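Long-range contacts in CRISPR-associated protein, Cse1 family (Acidimicrobium ferrooxidans, PDB 4H3T), which probably serves as the large Cse1 subunit of a type I-E CRISPR Cascade complex, taking part in recognition of invading DNA: residues G417-A422 / D519-M524; R423-D428 / A511-A516. The protein carries 1 engineered substitution. All coordinates share one frame; numbering follows the deposited sequence.

Interaction 1 of 2, residues G417-A422 / D519-M524; sequences GYVAEA and DRFRRM
Y418 and V419, on the short helix 417-420, pack side by side onto the middle of the C-terminal helix 511-532, in a helix-to-helix contact at one end of the helical C-terminal domain. The chains come closest at Y418 and F521, whose CA atoms are 5.7 Å apart. R520 carries its CB over one face of the Y418 ring, 3.9 Å from the centroid and 23° off the normal, a CH-pi contact displaced toward CG. The tyrosine reaches this place because its CG stands anti to the carbonyl carbon (chi1 -65°). At the ring's edge lies SE of selenomethionine M524, 4.0 Å from CE2 of Y418; this Met-aromatic contact belongs to one of two conformers and is less certain. Replacing Y418 by an alanine would remove the whole ring, is likely to open a gap beside R520 CB, and would probably deprive the arginine's aliphatic stem of its aromatic neighbour.

Next to the ring, V419 CG2 rests 3.9 Å from F521 CB, while the phenylalanine ring runs on toward A495 and A499 of helix 481-504. From CG to NE the R520 chain is extended, which carries its guanidinium past the tyrosine toward E421. There a water joins the charges, donating to E421 OE2 (2.7 Å) and accepting from R520 NH1 (2.9 Å) in the guanidinium plane. E421 OE1 forms a salt bridge with R452, and R520 NH2 bonds to H438 O. The arrangement fits the C-terminal four-helix bundle of Cse1 proteins, here with a short connecting helix docked against the last long one.

Interaction 2 of 2, residues R423-D428 / A511-A516; sequences RYLSYD and AFAGVA
After the 3-10 turn at 423-424, L425 leads the backbone into the short strand 426-427, which passes over the first turns of helix 511-532 with the CA atoms of L425 and A513 5.9 Å apart. This is a strand-on-helix contact: 426-427 pairs antiparallel with 438-439, and the small two-stranded sheet sits at one end of the helical bundle. L425 points into the helix, its CB 3.7 Å from A513 CB and its CD2 4.4 Å from A516 CB. No hydrogen bond crosses between the two segments; L425 O is taken by Q510 NE2, just before the helix.

F512 packs against the backbone of 425-427. Its CG lies between the backbone N and the carbonyl carbon (chi1 81°), which folds the ring back over A513 CB of its own helix and sends CE1 to within 3.7 Å of Y427 CB. The Y427 ring extends past F512, and its hydroxyl hydrogen-bonds to E434 and R437. Two successive carbonyl oxygens, of L425 just before the strand and of S426 within it, meet the phenylalanine at its rim: L425 O is 3.5 Å from F512 CZ, and S426 O lies in the plane of the ring, 3.7 Å from F512 CE1.

The two contacts are neighbours, their centres about 11 Å apart, and both lean on helix 511-532. In the chain, 417-422 runs directly into 423-428, while on the helix 511-516 precedes 519-524, so interaction 2 is nested inside the loop closed by interaction 1. The connection from helix 397-415 thus docks first halfway along the last helix, then near its start, the reverse of the helix's own direction. R520 NH1 of interaction 1 and L425 CD1 of interaction 2 come within 4.3 Å. Along the chain the long helices 445-473 and 481-504 come between the paired segments, and the two contacts join that connection to the bundle's last helix, well away from the chain's centre.

Interaction 1 of 2, residues G417-A422 / D519-M524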
loop_
_atom_site.group_PDB
_atom_site.type_symbol
_atom_site.label_atom_id
_atom_site.label_comp_id
_atom_site.label_asym_id
_atom_site.label_seq_id
_atom_site.Cartn_x
_atom_site.Cartn_y
_atom_site.Cartn_z
ATOM N N GLY A 417 -26.900 5.644 14.592
ATOM C CA GLY A 417 -27.483 6.694 13.784
ATOM C C GLY A 417 -28.817 7.186 14.353
ATOM O O GLY A 417 -29.134 8.345 14.214
ATOM N N TYR A 418 -29.632 6.300 14.961
ATOM C CA TYR A 418 -30.936 6.678 15.543
ATOM C C TYR A 418 -30.743 7.645 16.709
ATOM O O TYR A 418 -31.551 8.490 16.915
ATOM C CB TYR A 418 -31.634 5.424 16.015
ATOM C CG TYR A 418 -31.970 4.524 14.877
ATOM C CD1 TYR A 418 -32.880 4.917 13.906
ATOM C CD2 TYR A 418 -31.378 3.262 14.758
ATOM C CE1 TYR A 418 -33.194 4.095 12.838
ATOM C CE2 TYR A 418 -31.680 2.425 13.690
ATOM C CZ TYR A 418 -32.612 2.836 12.741
ATOM O OH TYR A 418 -32.970 2.049 11.666
ATOM N N VAL A 419 -29.625 7.564 17.425
ATOM C CA VAL A 419 -29.311 8.480 18.515
ATOM C C VAL A 419 -28.737 9.773 17.914
ATOM O O VAL A 419 -29.064 10.868 18.386
ATOM C CB VAL A 419 -28.330 7.790 19.532
ATOM C CG1 VAL A 419 -27.697 8.805 20.481
ATOM C CG2 VAL A 419 -29.068 6.710 20.293
ATOM N N ALA A 420 -27.853 9.663 16.904
ATOM C CA ALA A 420 -27.219 10.846 16.278
ATOM C C ALA A 420 -28.274 11.802 15.701
ATOM O O ALA A 420 -28.137 13.018 15.767
ATOM C CB ALA A 420 -26.290 10.405 15.169
ATOM N N GLU A 421 -29.313 11.245 15.150
ATOM C CA GLU A 421 -30.347 12.065 14.527
ATOM C C GLU A 421 -31.399 12.614 15.511
ATOM O O GLU A 421 -32.298 13.361 15.077
ATOM C CB GLU A 421 -31.037 11.255 13.431
ATOM C CG GLU A 421 -31.991 10.202 13.922
ATOM C CD GLU A 421 -32.516 9.344 12.798
ATOM O OE1 GLU A 421 -32.027 9.489 11.659
ATOM O OE2 GLU A 421 -33.437 8.540 13.057
ATOM N N ALA A 422 -31.372 12.172 16.799
ATOM C CA ALA A 422 -32.384 12.564 17.769
ATOM C C ALA A 422 -32.527 14.078 17.882
ATOM O O ALA A 422 -33.644 14.572 18.004
ATOM C CB ALA A 422 -32.061 11.985 19.153
ATOM N N ASP A 519 -34.439 3.592 21.813
ATOM C CA ASP A 519 -35.182 2.329 21.614
ATOM C C ASP A 519 -34.825 1.695 20.276
ATOM O O ASP A 519 -34.550 0.509 20.230
ATOM C CB ASP A 519 -36.687 2.571 21.713
ATOM C CG ASP A 519 -37.505 1.282 21.600
ATOM O OD1 ASP A 519 -37.274 0.361 22.400
ATOM O OD2 ASP A 519 -38.228 1.138 20.622
ATOM N N ARG A 520 -34.774 2.500 19.201
ATOM C CA ARG A 520 -34.393 2.032 17.867
ATOM C C ARG A 520 -32.939 1.532 17.859
ATOM O O ARG A 520 -32.660 0.512 17.280
ATOM C CB ARG A 520 -34.579 3.143 16.844
ATOM C CG ARG A 520 -36.045 3.508 16.586
ATOM C CD ARG A 520 -36.179 4.855 15.897
ATOM N NE ARG A 520 -37.558 5.075 15.475
ATOM C CZ ARG A 520 -38.031 6.128 14.815
ATOM N NH1 ARG A 520 -37.249 7.165 14.548
ATOM N NH2 ARG A 520 -39.291 6.146 14.404
ATOM N N PHE A 521 -32.033 2.266 18.471
ATOM C CA PHE A 521 -30.601 1.894 18.602
ATOM C C PHE A 521 -30.483 0.533 19.318
ATOM O O PHE A 521 -29.831 -0.405 18.832
ATOM C CB PHE A 521 -29.823 3.016 19.374
ATOM C CG PHE A 521 -28.571 2.607 20.115
ATOM C CD1 PHE A 521 -27.441 2.213 19.425
ATOM C CD2 PHE A 521 -28.566 2.497 21.498
ATOM C CE1 PHE A 521 -26.313 1.779 20.094
ATOM C CE2 PHE A 521 -27.415 2.096 22.175
ATOM C CZ PHE A 521 -26.312 1.703 21.464
ATOM N N ARG A 522 -31.129 0.425 20.457
ATOM C CA ARG A 522 -31.038 -0.788 21.268
ATOM C C ARG A 522 -31.661 -2.031 20.541
ATOM O O ARG A 522 -31.081 -3.130 20.622
ATOM C CB ARG A 522 -31.678 -0.543 22.665
ATOM C CG ARG A 522 -31.540 -1.667 23.664
ATOM C CD ARG A 522 -32.563 -1.582 24.797
ATOM N NE ARG A 522 -33.804 -2.280 24.428
ATOM C CZ ARG A 522 -34.991 -1.724 24.171
ATOM N NH1 ARG A 522 -35.162 -0.403 24.279
ATOM N NH2 ARG A 522 -36.024 -2.485 23.831
ATOM N N ARG A 523 -32.776 -1.857 19.804
ATOM C CA ARG A 523 -33.385 -2.969 19.073
ATOM C C ARG A 523 -32.482 -3.414 17.901
ATOM O O ARG A 523 -32.357 -4.605 17.641
ATOM C CB ARG A 523 -34.816 -2.626 18.528
ATOM C CG ARG A 523 -35.905 -2.574 19.615
ATOM C CD ARG A 523 -37.372 -2.212 19.131
ATOM N NE ARG A 523 -37.386 -1.706 17.737
ATOM C CZ ARG A 523 -37.635 -0.456 17.314
ATOM N NH1 ARG A 523 -37.978 0.499 18.175
ATOM N NH2 ARG A 523 -37.564 -0.160 16.022
HETATM N N MSE A 524 -31.917 -2.462 17.180
HETATM C CA MSE A 524 -31.043 -2.796 16.063
HETATM C C MSE A 524 -29.785 -3.504 16.561
HETATM O O MSE A 524 -29.373 -4.517 16.000
HETATM C CB MSE A 524 -30.659 -1.574 15.260
HETATM C CG MSE A 524 -29.733 -1.958 14.109
HETATM SE SE MSE A 524 -29.415 -0.725 12.648
HETATM C CE MSE A 524 -28.017 -1.991 11.908
HETATM O O HOH W 1 -34.566 7.875 15.453
#

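Interaction 2 of 2, residues R423-D428 / A511-A516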
loop_
_atom_site.group_PDB
_atom_site.type_symbol
_atom_site.label_atom_id
_atom_site.label_comp_id
_atom_site.label_asym_id
_atom_site.label_seq_id
_atom_site.Cartn_x
_atom_site.Cartn_y
_atom_site.Cartn_z
ATOM N N ARG A 423 -31.440 14.813 17.827
ATOM C CA ARG A 423 -31.540 16.281 17.920
ATOM C C ARG A 423 -32.327 16.927 16.721
ATOM O O ARG A 423 -32.743 18.059 16.834
ATOM C CB ARG A 423 -30.149 16.907 18.083
ATOM C CG ARG A 423 -29.286 17.136 16.892
ATOM C CD ARG A 423 -27.792 17.300 17.342
ATOM N NE ARG A 423 -27.222 15.956 17.372
ATOM C CZ ARG A 423 -26.037 15.567 16.922
ATOM N NH1 ARG A 423 -25.720 14.285 16.921
ATOM N NH2 ARG A 423 -25.148 16.462 16.474
ATOM N N TYR A 424 -32.558 16.202 15.646
ATOM C CA TYR A 424 -33.237 16.710 14.447
ATOM C C TYR A 424 -34.586 16.071 14.268
ATOM O O TYR A 424 -35.258 16.332 13.296
ATOM C CB TYR A 424 -32.371 16.429 13.175
ATOM C CG TYR A 424 -30.968 16.968 13.277
ATOM C CD1 TYR A 424 -30.737 18.320 13.510
ATOM C CD2 TYR A 424 -29.875 16.116 13.275
ATOM C CE1 TYR A 424 -29.458 18.803 13.752
ATOM C CE2 TYR A 424 -28.597 16.590 13.474
ATOM C CZ TYR A 424 -28.385 17.947 13.658
ATOM O OH TYR A 424 -27.124 18.419 13.862
ATOM N N LEU A 425 -34.954 15.151 15.141
ATOM C CA LEU A 425 -36.222 14.466 14.981
ATOM C C LEU A 425 -37.421 15.355 15.315
ATOM O O LEU A 425 -37.354 16.207 16.218
ATOM C CB LEU A 425 -36.231 13.255 15.908
ATOM C CG LEU A 425 -37.028 12.080 15.486
ATOM C CD1 LEU A 425 -36.345 11.340 14.387
ATOM C CD2 LEU A 425 -37.262 11.119 16.691
ATOM N N SER A 426 -38.490 15.167 14.515
ATOM C CA SER A 426 -39.831 15.769 14.650
ATOM C C SER A 426 -40.773 14.749 15.214
ATOM O O SER A 426 -40.510 13.561 15.092
ATOM C CB SER A 426 -40.392 16.187 13.263
ATOM O OG SER A 426 -39.751 17.403 12.949
ATOM N N TYR A 427 -41.902 15.221 15.780
ATOM C CA TYR A 427 -43.053 14.431 16.155
ATOM C C TYR A 427 -44.170 14.984 15.255
ATOM O O TYR A 427 -44.705 16.042 15.523
ATOM C CB TYR A 427 -43.400 14.487 17.638
ATOM C CG TYR A 427 -44.520 13.532 17.961
ATOM C CD1 TYR A 427 -44.279 12.173 18.094
ATOM C CD2 TYR A 427 -45.820 13.985 18.126
ATOM C CE1 TYR A 427 -45.290 11.293 18.414
ATOM C CE2 TYR A 427 -46.856 13.105 18.424
ATOM C CZ TYR A 427 -46.587 11.764 18.585
ATOM O OH TYR A 427 -47.600 10.899 18.882
ATOM N N ASP A 428 -44.397 14.337 14.133
ATOM C CA ASP A 428 -45.220 14.860 13.065
ATOM C C ASP A 428 -46.616 14.258 13.066
ATOM O O ASP A 428 -46.804 13.113 12.642
ATOM C CB ASP A 428 -44.498 14.601 11.749
ATOM C CG ASP A 428 -45.120 15.274 10.531
ATOM O OD1 ASP A 428 -46.339 15.637 10.592
ATOM O OD2 ASP A 428 -44.420 15.394 9.520
ATOM N N ALA A 511 -36.504 15.503 24.229
ATOM C CA ALA A 511 -36.536 14.334 25.141
ATOM C C ALA A 511 -37.223 13.127 24.468
ATOM O O ALA A 511 -36.748 12.013 24.537
ATOM C CB ALA A 511 -37.256 14.696 26.450
ATOM N N PHE A 512 -38.333 13.374 23.784
ATOM C CA PHE A 512 -39.110 12.341 23.112
ATOM C C PHE A 512 -38.259 11.623 22.053
ATOM O O PHE A 512 -38.402 10.417 21.849
ATOM C CB PHE A 512 -40.385 12.987 22.461
ATOM C CG PHE A 512 -40.120 13.653 21.116
ATOM C CD1 PHE A 512 -40.353 12.976 19.934
ATOM C CD2 PHE A 512 -39.467 14.876 21.045
ATOM C CE1 PHE A 512 -39.990 13.525 18.711
ATOM C CE2 PHE A 512 -39.170 15.457 19.825
ATOM C CZ PHE A 512 -39.439 14.786 18.662
ATOM N N ALA A 513 -37.346 12.381 21.403
ATOM C CA ALA A 513 -36.481 11.915 20.331
ATOM C C ALA A 513 -35.384 11.051 20.895
ATOM O O ALA A 513 -35.005 10.054 20.277
ATOM C CB ALA A 513 -35.919 13.110 19.559
ATOM N N GLY A 514 -34.945 11.358 22.113
ATOM C CA GLY A 514 -33.997 10.507 22.824
ATOM C C GLY A 514 -34.598 9.172 23.199
ATOM O O GLY A 514 -33.946 8.132 23.095
ATOM N N VAL A 515 -35.860 9.174 23.607
ATOM C CA VAL A 515 -36.580 7.936 23.973
ATOM C C VAL A 515 -36.735 7.056 22.702
ATOM O O VAL A 515 -36.307 5.908 22.686
ATOM C CB VAL A 515 -37.943 8.223 24.655
ATOM C CG1 VAL A 515 -38.786 6.933 24.827
ATOM C CG2 VAL A 515 -37.755 8.917 26.016
ATOM N N ALA A 516 -37.242 7.640 21.607
ATOM C CA ALA A 516 -37.433 6.885 20.357
ATOM C C ALA A 516 -36.078 6.407 19.795
ATOM O O ALA A 516 -35.953 5.276 19.376
ATOM C CB ALA A 516 -38.153 7.738 19.325
#